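Local coordinates for protein SAM-dependent methyltransferase (Streptococcus pneumoniae, PDB 3KR9) that probably transfers a methyl group from S-adenosylmethionine to N1 of adenine 22 in tRNA, as a class I Rossmann-like methyltransferase, at residues 13-19 against 37-43; 73-77 against 101-105; 30-35 against 62-68. All coordinates share one frame; numbering follows the deposited sequence.

Contact 1 (13-19 against 37-43); sequences VSQGAIL and GQIKSAI
Gln38 and Gln15 reach across this contact in opposite directions, and each side-chain amide donates to a backbone carbonyl of the other segment. Gln38 stretches out nearly straight, with CG anti to the backbone N (chi1 179°). This carries Gln38 NE2 to Val13 O at 2.8 Å. The carbonyl oxygen lies close to the amide plane of Gln38, and the donor meets it on a lone pair. The same NE2 also bonds to Ala10 O, while OE1 takes a hydrogen bond from Arg36, so both ends of the amide are held. Gln15 folds back instead. Its CB points away from 37-43, but the bend at chi2 (71°) returns Gln15 NE2 to Gly37 O at 2.9 Å. That carbonyl belongs to the glycine of the Schellman motif closing helix 28-35.

Between the two amides, Gly16 N bonds to Gln38 O, at the type II turn from Ser14 to Ala17. Beyond the turn the axes of 17-19 and 41-43 run parallel to within 23°. Leu19 uses both its polar backbone atoms: N donates to Ser41 O, and Leu19 O receives Ile43 N at 2.8 Å.

Ile39 packs on Val13, Leu19 and, outside the segments, Leu33 of helix 28-35. Ile39 CG2 meets Val13 CG1 at 3.6 Å, and Ile39 CD1 lies 3.9 Å from Leu19 CB. Both pairs cross obliquely. Leu19 CB also rests on Ala42 CB. On the other face of the sheet Ile18 CG1 lies 3.7 Å from Ser41 OG.

This is the first beta-alpha-beta unit of the Rossmann-like sheet. The amide bonds to Val13 O and Gly37 O extend the hydrogen bonding of the parallel strands back into the turns leading into them.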
loop_
_atom_site.group_PDB
_atom_site.type_symbol
_atom_site.label_atom_id
_atom_site.label_comp_id
_atom_site.label_asym_id
_atom_site.label_seq_id
_atom_site.Cartn_x
_atom_site.Cartn_y
_atom_site.Cartn_z
ATOM N N VAL A 13 -5.266 -9.572 -5.814
ATOM C CA VAL A 13 -5.789 -9.123 -7.110
ATOM C C VAL A 13 -6.790 -10.084 -7.651
ATOM O O VAL A 13 -6.416 -11.189 -8.051
ATOM C CB VAL A 13 -4.675 -8.878 -8.166
ATOM C CG1 VAL A 13 -5.272 -8.430 -9.530
ATOM C CG2 VAL A 13 -3.699 -7.880 -7.624
ATOM N N SER A 14 -8.049 -9.633 -7.698
ATOM C CA SER A 14 -9.175 -10.522 -7.961
ATOM C C SER A 14 -9.033 -11.155 -9.326
ATOM O O SER A 14 -8.634 -10.490 -10.324
ATOM C CB SER A 14 -10.530 -9.769 -7.843
ATOM O OG SER A 14 -10.565 -9.146 -6.573
ATOM N N GLN A 15 -9.367 -12.440 -9.340
ATOM C CA GLN A 15 -9.292 -13.299 -10.517
ATOM C C GLN A 15 -10.108 -12.661 -11.590
ATOM O O GLN A 15 -11.221 -12.214 -11.323
ATOM C CB GLN A 15 -9.875 -14.715 -10.186
ATOM C CG GLN A 15 -9.988 -15.616 -11.416
ATOM C CD GLN A 15 -8.630 -16.072 -11.897
ATOM O OE1 GLN A 15 -7.765 -16.378 -11.086
ATOM N NE2 GLN A 15 -8.422 -16.091 -13.218
ATOM N N GLY A 16 -9.591 -12.598 -12.809
ATOM C CA GLY A 16 -10.327 -11.933 -13.899
ATOM C C GLY A 16 -10.204 -10.401 -13.943
ATOM O O GLY A 16 -10.743 -9.787 -14.828
ATOM N N ALA A 17 -9.496 -9.786 -12.996
ATOM C CA ALA A 17 -9.385 -8.291 -12.989
ATOM C C ALA A 17 -8.767 -7.695 -14.226
ATOM O O ALA A 17 -7.932 -8.312 -14.953
ATOM C CB ALA A 17 -8.587 -7.799 -11.715
ATOM N N ILE A 18 -9.164 -6.466 -14.501
ATOM C CA ILE A 18 -8.357 -5.590 -15.330
ATOM C C ILE A 18 -7.582 -4.685 -14.354
ATOM O O ILE A 18 -8.206 -4.011 -13.535
ATOM C CB ILE A 18 -9.226 -4.746 -16.257
ATOM C CG1 ILE A 18 -9.886 -5.642 -17.330
ATOM C CG2 ILE A 18 -8.386 -3.640 -16.910
ATOM C CD1 ILE A 18 -10.474 -4.845 -18.467
ATOM N N LEU A 19 -6.240 -4.708 -14.408
ATOM C CA LEU A 19 -5.404 -4.107 -13.351
ATOM C C LEU A 19 -4.739 -2.808 -13.788
ATOM O O LEU A 19 -4.139 -2.763 -14.869
ATOM C CB LEU A 19 -4.303 -5.095 -12.956
ATOM C CG LEU A 19 -3.205 -4.734 -11.930
ATOM C CD1 LEU A 19 -3.693 -4.414 -10.524
ATOM C CD2 LEU A 19 -1.959 -5.727 -11.872
ATOM N N GLY A 37 -2.548 -16.392 -15.658
ATOM C CA GLY A 37 -3.958 -16.507 -16.027
ATOM C C GLY A 37 -4.799 -15.866 -14.956
ATOM O O GLY A 37 -6.012 -16.116 -14.869
ATOM N N GLN A 38 -4.185 -15.017 -14.136
ATOM C CA GLN A 38 -4.906 -14.451 -12.977
ATOM C C GLN A 38 -5.732 -13.202 -13.333
ATOM O O GLN A 38 -6.791 -12.927 -12.747
ATOM C CB GLN A 38 -3.943 -14.220 -11.784
ATOM C CG GLN A 38 -4.640 -13.604 -10.580
ATOM C CD GLN A 38 -3.802 -13.649 -9.344
ATOM O OE1 GLN A 38 -2.832 -14.440 -9.233
ATOM N NE2 GLN A 38 -4.118 -12.780 -8.406
ATOM N N ILE A 39 -5.299 -12.439 -14.323
ATOM C CA ILE A 39 -6.068 -11.239 -14.687
ATOM C C ILE A 39 -6.225 -11.256 -16.188
ATOM O O ILE A 39 -5.505 -11.981 -16.837
ATOM C CB ILE A 39 -5.366 -9.993 -14.175
ATOM C CG1 ILE A 39 -4.123 -9.664 -15.055
ATOM C CG2 ILE A 39 -5.039 -10.211 -12.672
ATOM C CD1 ILE A 39 -3.270 -8.469 -14.560
ATOM N N LYS A 40 -7.147 -10.495 -16.747
ATOM C CA LYS A 40 -7.345 -10.479 -18.189
ATOM C C LYS A 40 -6.338 -9.574 -18.903
ATOM O O LYS A 40 -5.991 -9.792 -20.073
ATOM C CB LYS A 40 -8.738 -9.950 -18.504
ATOM C CG LYS A 40 -9.056 -9.871 -19.987
ATOM C CD LYS A 40 -8.748 -11.173 -20.730
ATOM C CE LYS A 40 -8.725 -10.989 -22.259
ATOM N NZ LYS A 40 -7.390 -10.419 -22.714
ATOM N N SER A 41 -5.911 -8.533 -18.218
ATOM C CA SER A 41 -5.097 -7.516 -18.862
ATOM C C SER A 41 -4.759 -6.449 -17.852
ATOM O O SER A 41 -5.312 -6.419 -16.764
ATOM C CB SER A 41 -5.814 -6.891 -20.030
ATOM O OG SER A 41 -6.997 -6.233 -19.582
ATOM N N ALA A 42 -3.857 -5.553 -18.230
ATOM C CA ALA A 42 -3.361 -4.581 -17.289
ATOM C C ALA A 42 -2.849 -3.329 -18.006
ATOM O O ALA A 42 -2.696 -3.294 -19.243
ATOM C CB ALA A 42 -2.284 -5.196 -16.387
ATOM N N ILE A 43 -2.734 -2.266 -17.217
ATOM C CA ILE A 43 -2.096 -1.053 -17.594
ATOM C C ILE A 43 -1.014 -0.881 -16.517
ATOM O O ILE A 43 -1.305 -1.059 -15.345
ATOM C CB ILE A 43 -3.099 0.127 -17.562
ATOM C CG1 ILE A 43 -4.133 -0.055 -18.671
ATOM C CG2 ILE A 43 -2.394 1.413 -17.814
ATOM C CD1 ILE A 43 -5.387 0.791 -18.456
#

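Contact 2 (73-77 against 101-105); sequences ANGLA and ILEEG
Leu76 meets the last turn of helix 95-104 with its branched end. Leu76 CG sits 3.7 Å from Ile101 CG2, and the two side chains cross at a slant. Leu76 CD1 reaches further along the turn, to Gly105 CA at 3.6 Å. The first torsion sets CG anti to the carbonyl carbon (chi1 -62°), and the extended second torsion carries CD1 on to the helix end. Ile101 CG2 also touches Gly75 CA at 3.8 Å. A glycine backbone thus comes close on each side of the contact, Gly75 at Ile101 and Gly105 at Leu76.

No direct hydrogen bond links the segments, but a water does. It accepts from Leu76 N at 2.9 Å and donates to Ile101 O at 2.7 Å. Ile101 O also receives a weak bond from Gly105 N.

Further out, Ala77 N bonds to Asn74 O and closes the turn that presents Leu76. Leu76 O accepts from Lys108 NZ, just past the helix. Leu20 and Val22 of strand 17-22 touch Leu76, while Ile90 of strand 87-93 touches both Ile101 and Leu102.

The loop after strand 68-72 and the end of helix 95-104, which follows strand 87-93, thus pack together over strands 17-22 and 87-93. These belong to the parallel part of the mixed seven-stranded sheet, consistent with the class I Rossmann-like methyltransferase fold.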
loop_
_atom_site.group_PDB
_atom_site.type_symbol
_atom_site.label_atom_id
_atom_site.label_comp_id
_atom_site.label_asym_id
_atom_site.label_seq_id
_atom_site.Cartn_x
_atom_site.Cartn_y
_atom_site.Cartn_z
ATOM N N ALA A 73 2.636 8.698 -17.493
ATOM C CA ALA A 73 1.644 9.598 -16.876
ATOM C C ALA A 73 1.794 9.495 -15.391
ATOM O O ALA A 73 2.297 8.470 -14.863
ATOM C CB ALA A 73 0.217 9.244 -17.285
ATOM N N ASN A 74 1.421 10.557 -14.703
ATOM C CA ASN A 74 1.594 10.561 -13.258
ATOM C C ASN A 74 0.371 9.995 -12.533
ATOM O O ASN A 74 -0.755 10.493 -12.701
ATOM C CB ASN A 74 1.809 11.964 -12.789
ATOM C CG ASN A 74 2.115 12.029 -11.318
ATOM O OD1 ASN A 74 2.993 11.304 -10.786
ATOM N ND2 ASN A 74 1.426 12.911 -10.644
ATOM N N GLY A 75 0.620 8.990 -11.707
ATOM C CA GLY A 75 -0.408 8.407 -10.843
ATOM C C GLY A 75 -1.624 7.986 -11.614
ATOM O O GLY A 75 -1.521 7.220 -12.557
ATOM N N LEU A 76 -2.799 8.471 -11.198
ATOM C CA LEU A 76 -4.062 8.025 -11.813
ATOM C C LEU A 76 -4.330 8.624 -13.189
ATOM O O LEU A 76 -5.273 8.229 -13.879
ATOM C CB LEU A 76 -5.235 8.262 -10.863
ATOM C CG LEU A 76 -5.163 7.502 -9.530
ATOM C CD1 LEU A 76 -6.520 7.669 -8.735
ATOM C CD2 LEU A 76 -4.788 5.985 -9.700
ATOM N N ALA A 77 -3.513 9.592 -13.614
ATOM C CA ALA A 77 -3.562 10.004 -15.051
ATOM C C ALA A 77 -3.348 8.832 -16.049
ATOM O O ALA A 77 -3.623 8.959 -17.223
ATOM C CB ALA A 77 -2.534 11.124 -15.340
ATOM N N ILE A 101 -1.666 10.613 -4.744
ATOM C CA ILE A 101 -2.101 10.042 -6.019
ATOM C C ILE A 101 -3.605 9.681 -6.025
ATOM O O ILE A 101 -4.290 9.857 -7.022
ATOM C CB ILE A 101 -1.332 8.674 -6.341
ATOM C CG1 ILE A 101 0.147 8.988 -6.668
ATOM C CG2 ILE A 101 -2.091 7.928 -7.498
ATOM C CD1 ILE A 101 1.103 7.765 -6.433
ATOM N N LEU A 102 -4.109 9.177 -4.909
ATOM C CA LEU A 102 -5.538 8.787 -4.866
ATOM C C LEU A 102 -6.365 10.084 -4.947
ATOM O O LEU A 102 -7.357 10.150 -5.642
ATOM C CB LEU A 102 -5.847 8.041 -3.569
ATOM C CG LEU A 102 -5.223 6.622 -3.525
ATOM C CD1 LEU A 102 -5.573 5.831 -2.247
ATOM C CD2 LEU A 102 -5.756 5.899 -4.745
ATOM N N GLU A 103 -5.903 11.111 -4.254
ATOM C CA GLU A 103 -6.677 12.369 -4.167
ATOM C C GLU A 103 -6.812 13.041 -5.523
ATOM O O GLU A 103 -7.898 13.366 -5.954
ATOM C CB GLU A 103 -6.027 13.344 -3.191
ATOM C CG GLU A 103 -6.609 14.744 -3.286
ATOM C CD GLU A 103 -7.654 14.999 -2.234
ATOM O OE1 GLU A 103 -7.315 14.857 -1.041
ATOM O OE2 GLU A 103 -8.785 15.389 -2.587
ATOM N N GLU A 104 -5.696 13.222 -6.208
ATOM C CA GLU A 104 -5.706 13.767 -7.572
ATOM C C GLU A 104 -6.521 13.003 -8.604
ATOM O O GLU A 104 -7.031 13.585 -9.543
ATOM C CB GLU A 104 -4.274 13.968 -8.065
ATOM C CG GLU A 104 -3.466 14.798 -7.086
ATOM C CD GLU A 104 -2.333 15.520 -7.774
ATOM O OE1 GLU A 104 -1.649 14.876 -8.592
ATOM O OE2 GLU A 104 -2.143 16.735 -7.508
ATOM N N GLY A 105 -6.660 11.686 -8.467
ATOM C CA GLY A 105 -7.538 11.029 -9.414
ATOM C C GLY A 105 -8.846 10.553 -8.807
ATOM O O GLY A 105 -9.472 9.656 -9.334
HETATM O O HOH W 1 -3.206 10.721 -9.385
#

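Contact 3 (30-35 against 62-68); sequences PIELVE and HGLKEKI
The His62 imidazole takes Ile31 CG2 over one face. Ile31 CG2 lies 3.8 Å from the centroid of the His62 ring and 20° off the normal, a CH-pi contact shifted toward the rim. CG2 reaches the ring because it stands anti to the backbone N of Ile31, while CG1 (chi1 -68°) turns toward Ile68. The carboxylate of Glu35 is modelled near the ring edge, too close to be relied on. The polar partner of the ring is Asn58 O, which bonds to ND1 from the last turns of helix 49-61. Gly63, next in the chain, ends that helix in a Schellman motif.

The segments connect two neighbouring crossovers of the Rossmann-like fold. Helix 28-35 packs against the loop that leads from helix 49-61 into edge strand 68-72. Ile68, the first residue of that strand, pushes CD1 against the start of the 30-35 segment. Ile68 CD1 lies 3.8 Å from Ile31 CG1 and 4.1 Å from Pro30 CB.

Val34 splits its two methyls between partners. Val34 CG2 meets Ile68 CG1 at 3.9 Å, as the side chains pass in opposite directions. Val34 CG1 rests on the aliphatic part of Lys67, 3.5 Å from Lys67 CD. Leu64 fills in beside them, with Leu64 CD1 3.8 Å from Glu35 CG. Leu64 O accepts from both Lys67 N and Ile68 N, in a tight turn that leads into strand 68-72.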
loop_
_atom_site.group_PDB
_atom_site.type_symbol
_atom_site.label_atom_id
_atom_site.label_comp_id
_atom_site.label_asym_id
_atom_site.label_seq_id
_atom_site.Cartn_x
_atom_site.Cartn_y
_atom_site.Cartn_z
ATOM N N PRO A 30 2.270 -6.965 -13.231
ATOM C CA PRO A 30 1.317 -7.275 -14.287
ATOM C C PRO A 30 1.733 -8.424 -15.247
ATOM O O PRO A 30 0.877 -9.237 -15.636
ATOM C CB PRO A 30 1.141 -5.942 -15.054
ATOM C CG PRO A 30 2.246 -5.032 -14.529
ATOM C CD PRO A 30 2.670 -5.538 -13.201
ATOM N N ILE A 31 3.007 -8.459 -15.653
ATOM C CA ILE A 31 3.486 -9.541 -16.483
ATOM C C ILE A 31 3.237 -10.914 -15.839
ATOM O O ILE A 31 2.621 -11.796 -16.445
ATOM C CB ILE A 31 4.960 -9.355 -16.867
ATOM C CG1 ILE A 31 5.106 -8.150 -17.810
ATOM C CG2 ILE A 31 5.543 -10.694 -17.455
ATOM C CD1 ILE A 31 6.591 -7.734 -18.122
ATOM N N GLU A 32 3.679 -11.062 -14.611
ATOM C CA GLU A 32 3.434 -12.225 -13.840
ATOM C C GLU A 32 1.945 -12.627 -13.755
ATOM O O GLU A 32 1.614 -13.811 -13.911
ATOM C CB GLU A 32 3.937 -11.973 -12.420
ATOM C CG GLU A 32 3.538 -13.114 -11.494
ATOM C CD GLU A 32 4.259 -14.451 -11.834
ATOM O OE1 GLU A 32 5.311 -14.430 -12.512
ATOM O OE2 GLU A 32 3.763 -15.500 -11.364
ATOM N N LEU A 33 1.078 -11.660 -13.402
ATOM C CA LEU A 33 -0.345 -11.876 -13.267
ATOM C C LEU A 33 -1.007 -12.321 -14.567
ATOM O O LEU A 33 -1.940 -13.175 -14.538
ATOM C CB LEU A 33 -1.068 -10.627 -12.671
ATOM C CG LEU A 33 -0.766 -10.429 -11.153
ATOM C CD1 LEU A 33 -1.212 -9.088 -10.589
ATOM C CD2 LEU A 33 -1.376 -11.537 -10.306
ATOM N N VAL A 34 -0.554 -11.792 -15.711
ATOM C CA VAL A 34 -1.188 -12.186 -16.961
ATOM C C VAL A 34 -0.661 -13.569 -17.317
ATOM O O VAL A 34 -1.403 -14.429 -17.775
ATOM C CB VAL A 34 -0.900 -11.282 -18.123
ATOM C CG1 VAL A 34 -1.427 -11.903 -19.431
ATOM C CG2 VAL A 34 -1.511 -9.821 -17.912
ATOM N N GLU A 35 0.620 -13.785 -17.070
ATOM C CA GLU A 35 1.210 -15.051 -17.485
ATOM C C GLU A 35 0.539 -16.213 -16.734
ATOM O O GLU A 35 0.329 -17.280 -17.328
ATOM C CB GLU A 35 2.743 -15.039 -17.363
ATOM C CG GLU A 35 3.376 -14.123 -18.410
ATOM C CD GLU A 35 4.880 -14.223 -18.465
ATOM O OE1 GLU A 35 5.511 -14.547 -17.451
ATOM O OE2 GLU A 35 5.413 -13.989 -19.545
ATOM N N HIS A 62 8.147 -10.259 -23.200
ATOM C CA HIS A 62 7.236 -11.303 -22.855
ATOM C C HIS A 62 6.126 -11.538 -23.870
ATOM O O HIS A 62 5.336 -12.432 -23.689
ATOM C CB HIS A 62 6.713 -11.070 -21.444
ATOM C CG HIS A 62 7.690 -11.482 -20.392
ATOM N ND1 HIS A 62 8.799 -10.724 -20.080
ATOM C CD2 HIS A 62 7.759 -12.590 -19.616
ATOM C CE1 HIS A 62 9.481 -11.319 -19.111
ATOM N NE2 HIS A 62 8.885 -12.469 -18.833
ATOM N N GLY A 63 6.100 -10.787 -24.950
ATOM C CA GLY A 63 5.074 -10.960 -25.989
ATOM C C GLY A 63 3.661 -10.575 -25.527
ATOM O O GLY A 63 2.668 -11.171 -25.970
ATOM N N LEU A 64 3.540 -9.577 -24.661
ATOM C CA LEU A 64 2.225 -9.288 -24.034
ATOM C C LEU A 64 1.710 -7.894 -24.365
ATOM O O LEU A 64 0.869 -7.331 -23.629
ATOM C CB LEU A 64 2.329 -9.453 -22.501
ATOM C CG LEU A 64 2.549 -10.909 -22.089
ATOM C CD1 LEU A 64 2.838 -11.055 -20.567
ATOM C CD2 LEU A 64 1.345 -11.806 -22.597
ATOM N N LYS A 65 2.182 -7.335 -25.474
ATOM C CA LYS A 65 1.718 -6.018 -25.895
ATOM C C LYS A 65 0.200 -5.985 -26.093
ATOM O O LYS A 65 -0.414 -4.925 -25.971
ATOM C CB LYS A 65 2.436 -5.542 -27.169
ATOM C CG LYS A 65 3.963 -5.792 -27.093
ATOM C CD LYS A 65 4.660 -5.514 -28.446
ATOM C CE LYS A 65 5.750 -6.568 -28.767
ATOM N NZ LYS A 65 5.735 -6.887 -30.253
ATOM N N GLU A 66 -0.411 -7.116 -26.402
ATOM C CA GLU A 66 -1.884 -7.122 -26.582
ATOM C C GLU A 66 -2.635 -7.141 -25.242
ATOM O O GLU A 66 -3.839 -6.947 -25.215
ATOM C CB GLU A 66 -2.343 -8.334 -27.417
ATOM C CG GLU A 66 -1.791 -8.294 -28.839
ATOM C CD GLU A 66 -2.274 -7.082 -29.569
ATOM O OE1 GLU A 66 -3.320 -6.539 -29.156
ATOM O OE2 GLU A 66 -1.630 -6.661 -30.549
ATOM N N LYS A 67 -1.923 -7.403 -24.143
ATOM C CA LYS A 67 -2.590 -7.581 -22.849
ATOM C C LYS A 67 -2.123 -6.597 -21.782
ATOM O O LYS A 67 -2.796 -6.416 -20.765
ATOM C CB LYS A 67 -2.378 -9.015 -22.320
ATOM C CG LYS A 67 -2.897 -10.126 -23.263
ATOM C CD LYS A 67 -3.150 -11.396 -22.462
ATOM C CE LYS A 67 -3.953 -12.411 -23.242
ATOM N NZ LYS A 67 -4.750 -11.687 -24.248
ATOM N N ILE A 68 -0.968 -5.983 -21.993
ATOM C CA ILE A 68 -0.475 -4.964 -21.067
ATOM C C ILE A 68 -0.048 -3.704 -21.797
ATOM O O ILE A 68 0.909 -3.725 -22.613
ATOM C CB ILE A 68 0.694 -5.515 -20.217
ATOM C CG1 ILE A 68 0.287 -6.831 -19.550
ATOM C CG2 ILE A 68 1.251 -4.466 -19.201
ATOM C CD1 ILE A 68 1.476 -7.512 -18.822
#

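In the fold
Contacts 1 and 3 are neighbours and share parts. Helix 28-35 links the strands of contact 1 and is itself one side of contact 3. The two touch where Gln38 N probably bonds to Leu33 O and Ala42 N to Lys67 O. Both are partly buried. Contact 1 is rich in main-chain and amide hydrogen bonds, as expected of adjacent strands. Contact 3 joins a helix to the loop before edge strand 68-72, so it packs side chains and a ring face, with no hydrogen bond across. Contact 2 is the buried one, about 20 Å from contact 1 between centres. It joins a loop to a helix end over the sheet, by leucine packing and one bridging water.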